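Local coordinates for Ketoacyl_synth_N domain-containing protein (Photorhabdus luminescens subsp. laumondii, PDB 6SMO) that probably takes part, paired with a second ketosynthase-like chain, in building polyketide or fatty acyl chains carried on an acyl carrier protein, at residues K82-D87 / F224-E229; S207-E212 / N256-T261; K153-S158 / I166-E171. One frame throughout, in Å; residues are numbered along the deposited sequence.

Interaction 1: residues K82-D87 / F224-E229; sequences KASRLD and FLVLEE
L86 and V226 meet tip to tip, with CD1 of L86 3.6 Å from CG1 of V226. On the valine, CG1, anti to the backbone N (chi1 -179°), is the branch that touches both S84 and L86. CB of S84 lies 4.1 Å from V226 CG1, with OG about as near; OG itself is hydrogen-bonded to L81 O in its own helix.

Both methyls of the leucine also lie close to a polar neighbour, OE2 of E228. CD2 of L86 is 4.0 Å from E228 OE2, and CD1, which touches the valine as well, is hardly farther from it; the two side chains approach from opposite directions. The glutamate starts with CG between the backbone N and the carbonyl carbon (chi1 56°) and then runs extended, which carries the carboxylate out to the leucine. Its buried oxygens are well provided for: OE2 forms a salt bridge with R236 and a hydrogen bond with T8, while OE1 is bonded to H232. R236 also donates to S84 O, so one arginine joins the end of the helix to the strand's carboxylate.

Where helix 68-84 ends, R85 turns to positive phi, and the side chain of L86 packs against strand 218-229. This is helix-on-sheet packing of the thiolase fold, in the ketosynthase N-terminal domain.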
loop_
_atom_site.group_PDB
_atom_site.type_symbol
_atom_site.label_atom_id
_atom_site.label_comp_id
_atom_site.label_asym_id
_atom_site.label_seq_id
_atom_site.Cartn_x
_atom_site.Cartn_y
_atom_site.Cartn_z
ATOM N N LYS C 82 -24.814 -3.682 -3.334
ATOM C CA LYS C 82 -26.176 -4.194 -3.650
ATOM C C LYS C 82 -27.162 -3.694 -2.585
ATOM O O LYS C 82 -28.307 -3.366 -2.952
ATOM C CB LYS C 82 -26.188 -5.724 -3.731
ATOM C CG LYS C 82 -27.107 -6.304 -4.798
ATOM C CD LYS C 82 -26.532 -6.202 -6.196
ATOM C CE LYS C 82 -27.469 -6.719 -7.268
ATOM N NZ LYS C 82 -26.812 -6.749 -8.597
ATOM N N ALA C 83 -26.727 -3.645 -1.322
ATOM C CA ALA C 83 -27.515 -3.171 -0.159
ATOM C C ALA C 83 -27.731 -1.654 -0.252
ATOM O O ALA C 83 -28.819 -1.193 0.144
ATOM C CB ALA C 83 -26.818 -3.549 1.126
ATOM N N SER C 84 -26.733 -0.916 -0.752
ATOM C CA SER C 84 -26.754 0.565 -0.897
ATOM C C SER C 84 -27.707 0.980 -2.025
ATOM O O SER C 84 -28.227 2.112 -1.963
ATOM C CB SER C 84 -25.366 1.111 -1.126
ATOM O OG SER C 84 -24.865 0.714 -2.393
ATOM N N ARG C 85 -27.909 0.102 -3.017
ATOM C CA ARG C 85 -28.809 0.306 -4.188
ATOM C C ARG C 85 -28.259 1.433 -5.074
ATOM O O ARG C 85 -29.074 2.159 -5.678
ATOM C CB ARG C 85 -30.242 0.600 -3.727
ATOM C CG ARG C 85 -30.843 -0.468 -2.824
ATOM C CD ARG C 85 -32.132 -0.015 -2.166
ATOM N NE ARG C 85 -32.638 -0.996 -1.212
ATOM C CZ ARG C 85 -33.695 -0.822 -0.420
ATOM N NH1 ARG C 85 -34.063 -1.785 0.408
ATOM N NH2 ARG C 85 -34.381 0.310 -0.451
ATOM N N LEU C 86 -26.930 1.559 -5.161
ATOM C CA LEU C 86 -26.235 2.560 -6.018
ATOM C C LEU C 86 -26.315 2.114 -7.482
ATOM O O LEU C 86 -26.011 0.936 -7.755
ATOM C CB LEU C 86 -24.772 2.697 -5.578
ATOM C CG LEU C 86 -24.518 3.598 -4.369
ATOM C CD1 LEU C 86 -23.140 3.337 -3.780
ATOM C CD2 LEU C 86 -24.667 5.065 -4.741
ATOM N N ASP C 87 -26.709 3.024 -8.379
ATOM C CA ASP C 87 -26.642 2.827 -9.852
ATOM C C ASP C 87 -25.179 3.021 -10.271
ATOM O O ASP C 87 -24.816 4.146 -10.673
ATOM C CB ASP C 87 -27.618 3.757 -10.581
ATOM C CG ASP C 87 -28.012 3.277 -11.968
ATOM O OD1 ASP C 87 -27.166 2.650 -12.639
ATOM O OD2 ASP C 87 -29.167 3.529 -12.366
ATOM N N PHE C 224 -16.874 -4.782 4.615
ATOM C CA PHE C 224 -16.823 -3.504 3.858
ATOM C C PHE C 224 -18.090 -2.683 4.125
ATOM O O PHE C 224 -19.167 -3.272 4.354
ATOM C CB PHE C 224 -16.632 -3.770 2.363
ATOM C CG PHE C 224 -15.192 -3.900 1.933
ATOM C CD1 PHE C 224 -14.528 -5.113 2.026
ATOM C CD2 PHE C 224 -14.499 -2.804 1.442
ATOM C CE1 PHE C 224 -13.203 -5.228 1.635
ATOM C CE2 PHE C 224 -13.173 -2.921 1.051
ATOM C CZ PHE C 224 -12.528 -4.132 1.148
ATOM N N LEU C 225 -17.939 -1.355 4.096
ATOM C CA LEU C 225 -19.033 -0.358 4.234
ATOM C C LEU C 225 -19.031 0.550 3.001
ATOM O O LEU C 225 -17.935 0.817 2.468
ATOM C CB LEU C 225 -18.815 0.462 5.512
ATOM C CG LEU C 225 -18.833 -0.323 6.823
ATOM C CD1 LEU C 225 -17.435 -0.790 7.204
ATOM C CD2 LEU C 225 -19.429 0.514 7.945
ATOM N N VAL C 226 -20.213 0.997 2.567
ATOM C CA VAL C 226 -20.387 2.040 1.515
ATOM C C VAL C 226 -20.619 3.383 2.218
ATOM O O VAL C 226 -21.791 3.726 2.472
ATOM C CB VAL C 226 -21.534 1.697 0.542
ATOM C CG1 VAL C 226 -21.696 2.753 -0.543
ATOM C CG2 VAL C 226 -21.353 0.324 -0.083
ATOM N N LEU C 227 -19.534 4.087 2.547
ATOM C CA LEU C 227 -19.561 5.486 3.053
ATOM C C LEU C 227 -19.803 6.425 1.866
ATOM O O LEU C 227 -19.178 6.206 0.809
ATOM C CB LEU C 227 -18.234 5.810 3.752
ATOM C CG LEU C 227 -18.218 5.622 5.268
ATOM C CD1 LEU C 227 -18.684 4.228 5.660
ATOM C CD2 LEU C 227 -16.831 5.900 5.828
ATOM N N GLU C 228 -20.685 7.415 2.028
ATOM C CA GLU C 228 -20.914 8.478 1.013
ATOM C C GLU C 228 -21.425 9.758 1.683
ATOM O O GLU C 228 -21.950 9.680 2.812
ATOM C CB GLU C 228 -21.870 7.996 -0.082
ATOM C CG GLU C 228 -23.213 7.507 0.426
ATOM C CD GLU C 228 -24.193 7.170 -0.685
ATOM O OE1 GLU C 228 -24.676 8.108 -1.351
ATOM O OE2 GLU C 228 -24.457 5.969 -0.895
ATOM N N GLU C 229 -21.265 10.887 0.986
ATOM C CA GLU C 229 -21.636 12.253 1.447
ATOM C C GLU C 229 -23.151 12.307 1.676
ATOM O O GLU C 229 -23.892 11.692 0.881
ATOM C CB GLU C 229 -21.159 13.283 0.421
ATOM C CG GLU C 229 -21.143 14.711 0.938
ATOM C CD GLU C 229 -22.377 15.530 0.601
ATOM O OE1 GLU C 229 -22.935 16.162 1.522
ATOM O OE2 GLU C 229 -22.771 15.540 -0.583
#

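Interaction 2: residues S207-E212 / N256-T261; sequences SEVFGE and NTRNNT
OD1 of N259 takes two N-H groups from R258, the arginine that reaches V209 and F210. The stronger bond comes from NE, 3.1 Å from N259 OD1, nearly in line with the amide C=O and close to the guanidinium plane. The bond from NH1 to the same oxygen is weak. Holding both donors at the edge of the guanidinium, the asparagine should limit its rotation and leave NH2 directed at the loop.

There NH2 of R258 lies 2.7 Å from V209 O, but the N-H points poorly at the acceptor (121°) and the bond is weak. F210 O is 3.4 Å from the same R258 NH2, at an angle too poor for a bond. Both carbonyls approach the guanidinium obliquely.

The arginine's carbons do the apolar packing. CG is anti to the backbone N (chi1 179°), which sends the chain out to the loop before it bends at chi3 (60°). CD of R258 comes within 3.8 Å of F210 CD1 and 4.0 Å of V209 CG1. The valine methyl CG1 itself sits over the centre of the F210 ring, and F210 stacks with F357. Within the loop, S207 N donates to G211 O, and S207 OG is bonded to N359 O.

On this geometry, helix 255-261 meets the loop after helix 192-204 mainly through the arginine's carbon chain, while the guanidinium of R258 faces the neutral carbonyl oxygens, an attraction that is probably electrostatic more than one of well-directed bonds.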
loop_
_atom_site.group_PDB
_atom_site.type_symbol
_atom_site.label_atom_id
_atom_site.label_comp_id
_atom_site.label_asym_id
_atom_site.label_seq_id
_atom_site.Cartn_x
_atom_site.Cartn_y
_atom_site.Cartn_z
ATOM N N SER C 207 1.456 -7.762 24.965
ATOM C CA SER C 207 1.667 -6.344 24.570
ATOM C C SER C 207 2.394 -5.610 25.702
ATOM O O SER C 207 1.911 -5.672 26.849
ATOM C CB SER C 207 0.361 -5.674 24.220
ATOM O OG SER C 207 0.554 -4.295 23.935
ATOM N N GLU C 208 3.511 -4.948 25.384
ATOM C CA GLU C 208 4.355 -4.196 26.354
ATOM C C GLU C 208 3.574 -2.997 26.903
ATOM O O GLU C 208 3.858 -2.589 28.047
ATOM C CB GLU C 208 5.657 -3.739 25.693
ATOM C CG GLU C 208 6.599 -4.881 25.350
ATOM C CD GLU C 208 7.857 -4.468 24.606
ATOM O OE1 GLU C 208 8.270 -5.208 23.691
ATOM O OE2 GLU C 208 8.424 -3.409 24.945
ATOM N N VAL C 209 2.632 -2.457 26.121
ATOM C CA VAL C 209 1.803 -1.267 26.483
ATOM C C VAL C 209 0.569 -1.729 27.268
ATOM O O VAL C 209 0.343 -1.191 28.368
ATOM C CB VAL C 209 1.405 -0.455 25.234
ATOM C CG1 VAL C 209 0.566 0.764 25.591
ATOM C CG2 VAL C 209 2.623 -0.038 24.422
ATOM N N PHE C 210 -0.194 -2.685 26.726
ATOM C CA PHE C 210 -1.549 -3.067 27.212
ATOM C C PHE C 210 -1.453 -4.189 28.255
ATOM O O PHE C 210 -2.016 -4.012 29.355
ATOM C CB PHE C 210 -2.452 -3.418 26.026
ATOM C CG PHE C 210 -2.841 -2.217 25.202
ATOM C CD1 PHE C 210 -3.735 -1.280 25.698
ATOM C CD2 PHE C 210 -2.294 -2.002 23.946
ATOM C CE1 PHE C 210 -4.085 -0.165 24.953
ATOM C CE2 PHE C 210 -2.646 -0.887 23.201
ATOM C CZ PHE C 210 -3.538 0.031 23.705
ATOM N N GLY C 211 -0.773 -5.293 27.928
ATOM C CA GLY C 211 -0.545 -6.428 28.848
ATOM C C GLY C 211 -0.824 -7.772 28.197
ATOM O O GLY C 211 -0.564 -7.910 26.985
ATOM N N GLU C 212 -1.333 -8.731 28.979
ATOM C CA GLU C 212 -1.544 -10.146 28.566
ATOM C C GLU C 212 -2.798 -10.255 27.691
ATOM O O GLU C 212 -3.721 -9.435 27.870
ATOM C CB GLU C 212 -1.664 -11.050 29.796
ATOM C CG GLU C 212 -0.370 -11.183 30.579
ATOM C CD GLU C 212 0.740 -11.925 29.853
ATOM O OE1 GLU C 212 1.885 -11.431 29.863
ATOM O OE2 GLU C 212 0.457 -12.997 29.282
ATOM N N ASN C 256 1.953 5.117 30.648
ATOM C CA ASN C 256 1.557 6.437 31.212
ATOM C C ASN C 256 0.637 7.158 30.218
ATOM O O ASN C 256 -0.456 7.589 30.635
ATOM C CB ASN C 256 2.775 7.288 31.582
ATOM C CG ASN C 256 3.616 6.671 32.681
ATOM O OD1 ASN C 256 4.823 6.500 32.522
ATOM N ND2 ASN C 256 2.990 6.327 33.795
ATOM N N THR C 257 1.060 7.272 28.954
ATOM C CA THR C 257 0.314 7.957 27.861
ATOM C C THR C 257 -0.922 7.137 27.466
ATOM O O THR C 257 -1.901 7.749 26.998
ATOM C CB THR C 257 1.213 8.209 26.643
ATOM O OG1 THR C 257 1.788 6.965 26.246
ATOM C CG2 THR C 257 2.309 9.216 26.919
ATOM N N ARG C 258 -0.870 5.810 27.645
ATOM C CA ARG C 258 -1.954 4.850 27.293
ATOM C C ARG C 258 -3.283 5.319 27.896
ATOM O O ARG C 258 -4.264 5.439 27.135
ATOM C CB ARG C 258 -1.585 3.447 27.789
ATOM C CG ARG C 258 -2.627 2.373 27.505
ATOM C CD ARG C 258 -2.350 1.098 28.279
ATOM N NE ARG C 258 -2.360 1.323 29.720
ATOM C CZ ARG C 258 -1.949 0.451 30.638
ATOM N NH1 ARG C 258 -2.008 0.776 31.919
ATOM N NH2 ARG C 258 -1.483 -0.734 30.285
ATOM N N ASN C 259 -3.306 5.569 29.209
ATOM C CA ASN C 259 -4.521 5.948 29.982
ATOM C C ASN C 259 -5.003 7.339 29.551
ATOM O O ASN C 259 -6.231 7.557 29.542
ATOM C CB ASN C 259 -4.270 5.891 31.492
ATOM C CG ASN C 259 -4.112 4.479 32.019
ATOM O OD1 ASN C 259 -3.793 3.559 31.269
ATOM N ND2 ASN C 259 -4.328 4.298 33.312
ATOM N N ASN C 260 -4.075 8.241 29.212
ATOM C CA ASN C 260 -4.373 9.622 28.743
ATOM C C ASN C 260 -5.024 9.568 27.353
ATOM O O ASN C 260 -5.886 10.424 27.080
ATOM C CB ASN C 260 -3.118 10.501 28.724
ATOM C CG ASN C 260 -2.520 10.718 30.098
ATOM O OD1 ASN C 260 -1.336 10.469 30.310
ATOM N ND2 ASN C 260 -3.328 11.182 31.038
ATOM N N THR C 261 -4.624 8.604 26.513
ATOM C CA THR C 261 -5.105 8.440 25.113
ATOM C C THR C 261 -6.563 7.961 25.106
ATOM O O THR C 261 -7.296 8.343 24.173
ATOM C CB THR C 261 -4.208 7.479 24.318
ATOM O OG1 THR C 261 -2.844 7.798 24.590
ATOM C CG2 THR C 261 -4.450 7.549 22.826
#

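Interaction 3: residues K153-S158 / I166-E171; sequences KTFSTS and IGYAAE
F155 barely overlaps the ring of Y168: the two planes are near parallel, 16° apart, but slid so far that their centroids stand 5.7 Å from each other. The pair belongs to a beta-alpha-beta crossover of the thiolase fold, in which strand 154-155 leads through helix 161-175 to strand 180-187, with strand 96-101 lying between the two and parallel to both. In ketosynthases the turn from this strand into the helix carries the nucleophilic cysteine. Residues 153-171 contain no cysteine here, consistent with a partner subunit of the chain-length-factor kind.

The side chains of F155, from the strand, and Y168, from the helix, cross at about a right angle. With CG anti to the carbonyl carbon in both residues (chi1 -68° for F155, -71° for Y168), the phenylalanine offers the far end of its ring and the tyrosine a flank of its own, next to the ring's root. Y99 of the intervening strand touches both rings, and F247 meets the tyrosine edge-to-face. The phenol oxygen, at the far end of the ring from the helix, is hydrogen-bonded to D249 and to S183 of the neighbouring PKS_KS domain-containing chain, so this polar end of a buried side chain has partners in both subunits. Two salt bridges join the segments to that chain: K153 with D196 of the PKS_KS domain-containing chain, and E171 with its R209. The crossover therefore lies along the subunit interface.

Between the aromatic residues the touch comes down to one tyrosine atom, Y168 CD2, which is 3.7 Å from F155 CZ and 4.1 Å from F155 CE2.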
loop_
_atom_site.group_PDB
_atom_site.type_symbol
_atom_site.label_atom_id
_atom_site.label_comp_id
_atom_site.label_asym_id
_atom_site.label_seq_id
_atom_site.Cartn_x
_atom_site.Cartn_y
_atom_site.Cartn_z
ATOM N N LYS C 153 -6.459 4.118 -1.076
ATOM C CA LYS C 153 -5.266 3.738 -0.276
ATOM C C LYS C 153 -5.471 2.418 0.466
ATOM O O LYS C 153 -6.613 2.020 0.674
ATOM C CB LYS C 153 -4.962 4.804 0.781
ATOM C CG LYS C 153 -4.853 6.225 0.261
ATOM C CD LYS C 153 -3.707 6.369 -0.686
ATOM C CE LYS C 153 -4.056 7.175 -1.910
ATOM N NZ LYS C 153 -3.415 6.582 -3.101
ATOM N N THR C 154 -4.359 1.771 0.810
ATOM C CA THR C 154 -4.345 0.506 1.582
ATOM C C THR C 154 -3.455 0.724 2.804
ATOM O O THR C 154 -2.382 1.304 2.649
ATOM C CB THR C 154 -3.802 -0.675 0.770
ATOM O OG1 THR C 154 -4.548 -0.821 -0.433
ATOM C CG2 THR C 154 -3.864 -1.976 1.534
ATOM N N PHE C 155 -3.906 0.268 3.967
ATOM C CA PHE C 155 -3.139 0.390 5.226
ATOM C C PHE C 155 -2.780 -1.019 5.677
ATOM O O PHE C 155 -3.610 -1.902 5.522
ATOM C CB PHE C 155 -3.993 1.056 6.301
ATOM C CG PHE C 155 -4.311 2.502 6.043
ATOM C CD1 PHE C 155 -5.363 2.858 5.220
ATOM C CD2 PHE C 155 -3.560 3.504 6.625
ATOM C CE1 PHE C 155 -5.657 4.188 4.986
ATOM C CE2 PHE C 155 -3.856 4.834 6.392
ATOM C CZ PHE C 155 -4.904 5.172 5.575
ATOM N N SER C 156 -1.568 -1.201 6.195
ATOM C CA SER C 156 -1.122 -2.524 6.695
ATOM C C SER C 156 -0.679 -2.383 8.150
ATOM O O SER C 156 0.025 -3.262 8.630
ATOM C CB SER C 156 -0.027 -3.076 5.841
ATOM O OG SER C 156 -0.477 -3.273 4.514
ATOM N N THR C 157 -1.103 -1.308 8.814
ATOM C CA THR C 157 -0.775 -1.061 10.242
ATOM C C THR C 157 -1.355 -2.207 11.077
ATOM O O THR C 157 -2.585 -2.402 11.025
ATOM C CB THR C 157 -1.301 0.299 10.720
ATOM O OG1 THR C 157 -1.084 1.263 9.690
ATOM C CG2 THR C 157 -0.635 0.762 11.996
ATOM N N SER C 158 -0.501 -2.931 11.806
ATOM C CA SER C 158 -0.862 -4.141 12.590
ATOM C C SER C 158 -2.140 -3.884 13.397
ATOM O O SER C 158 -2.169 -2.893 14.155
ATOM C CB SER C 158 0.272 -4.579 13.480
ATOM O OG SER C 158 1.254 -5.279 12.735
ATOM N N ILE C 166 -11.472 3.100 7.277
ATOM C CA ILE C 166 -12.846 3.689 7.361
ATOM C C ILE C 166 -12.724 5.173 7.733
ATOM O O ILE C 166 -13.425 5.997 7.113
ATOM C CB ILE C 166 -13.736 2.925 8.365
ATOM C CG1 ILE C 166 -13.846 1.433 8.032
ATOM C CG2 ILE C 166 -15.113 3.570 8.461
ATOM C CD1 ILE C 166 -14.300 0.581 9.195
ATOM N N GLY C 167 -11.872 5.485 8.715
ATOM C CA GLY C 167 -11.695 6.837 9.281
ATOM C C GLY C 167 -11.200 7.844 8.256
ATOM O O GLY C 167 -11.752 8.961 8.220
ATOM N N TYR C 168 -10.192 7.472 7.459
ATOM C CA TYR C 168 -9.524 8.360 6.469
ATOM C C TYR C 168 -10.316 8.382 5.155
ATOM O O TYR C 168 -10.132 9.335 4.374
ATOM C CB TYR C 168 -8.062 7.948 6.272
ATOM C CG TYR C 168 -7.183 8.257 7.457
ATOM C CD1 TYR C 168 -6.954 9.565 7.851
ATOM C CD2 TYR C 168 -6.591 7.245 8.196
ATOM C CE1 TYR C 168 -6.157 9.862 8.946
ATOM C CE2 TYR C 168 -5.789 7.524 9.291
ATOM C CZ TYR C 168 -5.572 8.837 9.668
ATOM O OH TYR C 168 -4.783 9.115 10.746
ATOM N N ALA C 169 -11.169 7.378 4.922
ATOM C CA ALA C 169 -12.150 7.351 3.811
ATOM C C ALA C 169 -13.239 8.398 4.079
ATOM O O ALA C 169 -13.673 9.060 3.117
ATOM C CB ALA C 169 -12.739 5.970 3.653
ATOM N N ALA C 170 -13.654 8.537 5.343
ATOM C CA ALA C 170 -14.634 9.545 5.814
ATOM C C ALA C 170 -14.030 10.952 5.692
ATOM O O ALA C 170 -14.758 11.869 5.264
ATOM C CB ALA C 170 -15.054 9.240 7.231
ATOM N N GLU C 171 -12.750 11.108 6.050
ATOM C CA GLU C 171 -12.002 12.395 5.965
ATOM C C GLU C 171 -11.898 12.845 4.502
ATOM O O GLU C 171 -11.985 14.064 4.256
ATOM C CB GLU C 171 -10.612 12.273 6.595
ATOM C CG GLU C 171 -10.526 12.871 7.989
ATOM C CD GLU C 171 -10.670 14.384 8.031
ATOM O OE1 GLU C 171 -11.373 14.885 8.932
ATOM O OE2 GLU C 171 -10.078 15.058 7.160
#

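Interactions 1 and 3 are neighbours, their centres 18 Å apart, and share the central sheet. They meet where strand 218-229 runs beside helix 161-175: L227 CD2 lies 3.6 Å from I166 O, and L225 CD1 lies 4.0 Å from I166 CD1. Along the chain, interaction 3 is nested within the loop that interaction 1 closes. Interaction 2 stands apart, its centre 23 Å from that of interaction 3 and 36 Å from that of interaction 1, from which it lies across the chain's centre. The traceable link to the ligand-pocket residues V129, A130, W133 and F134 is indirect: T154 and S156, outside the F155-Y168 contact, pack on P135, which follows F134 in sequence.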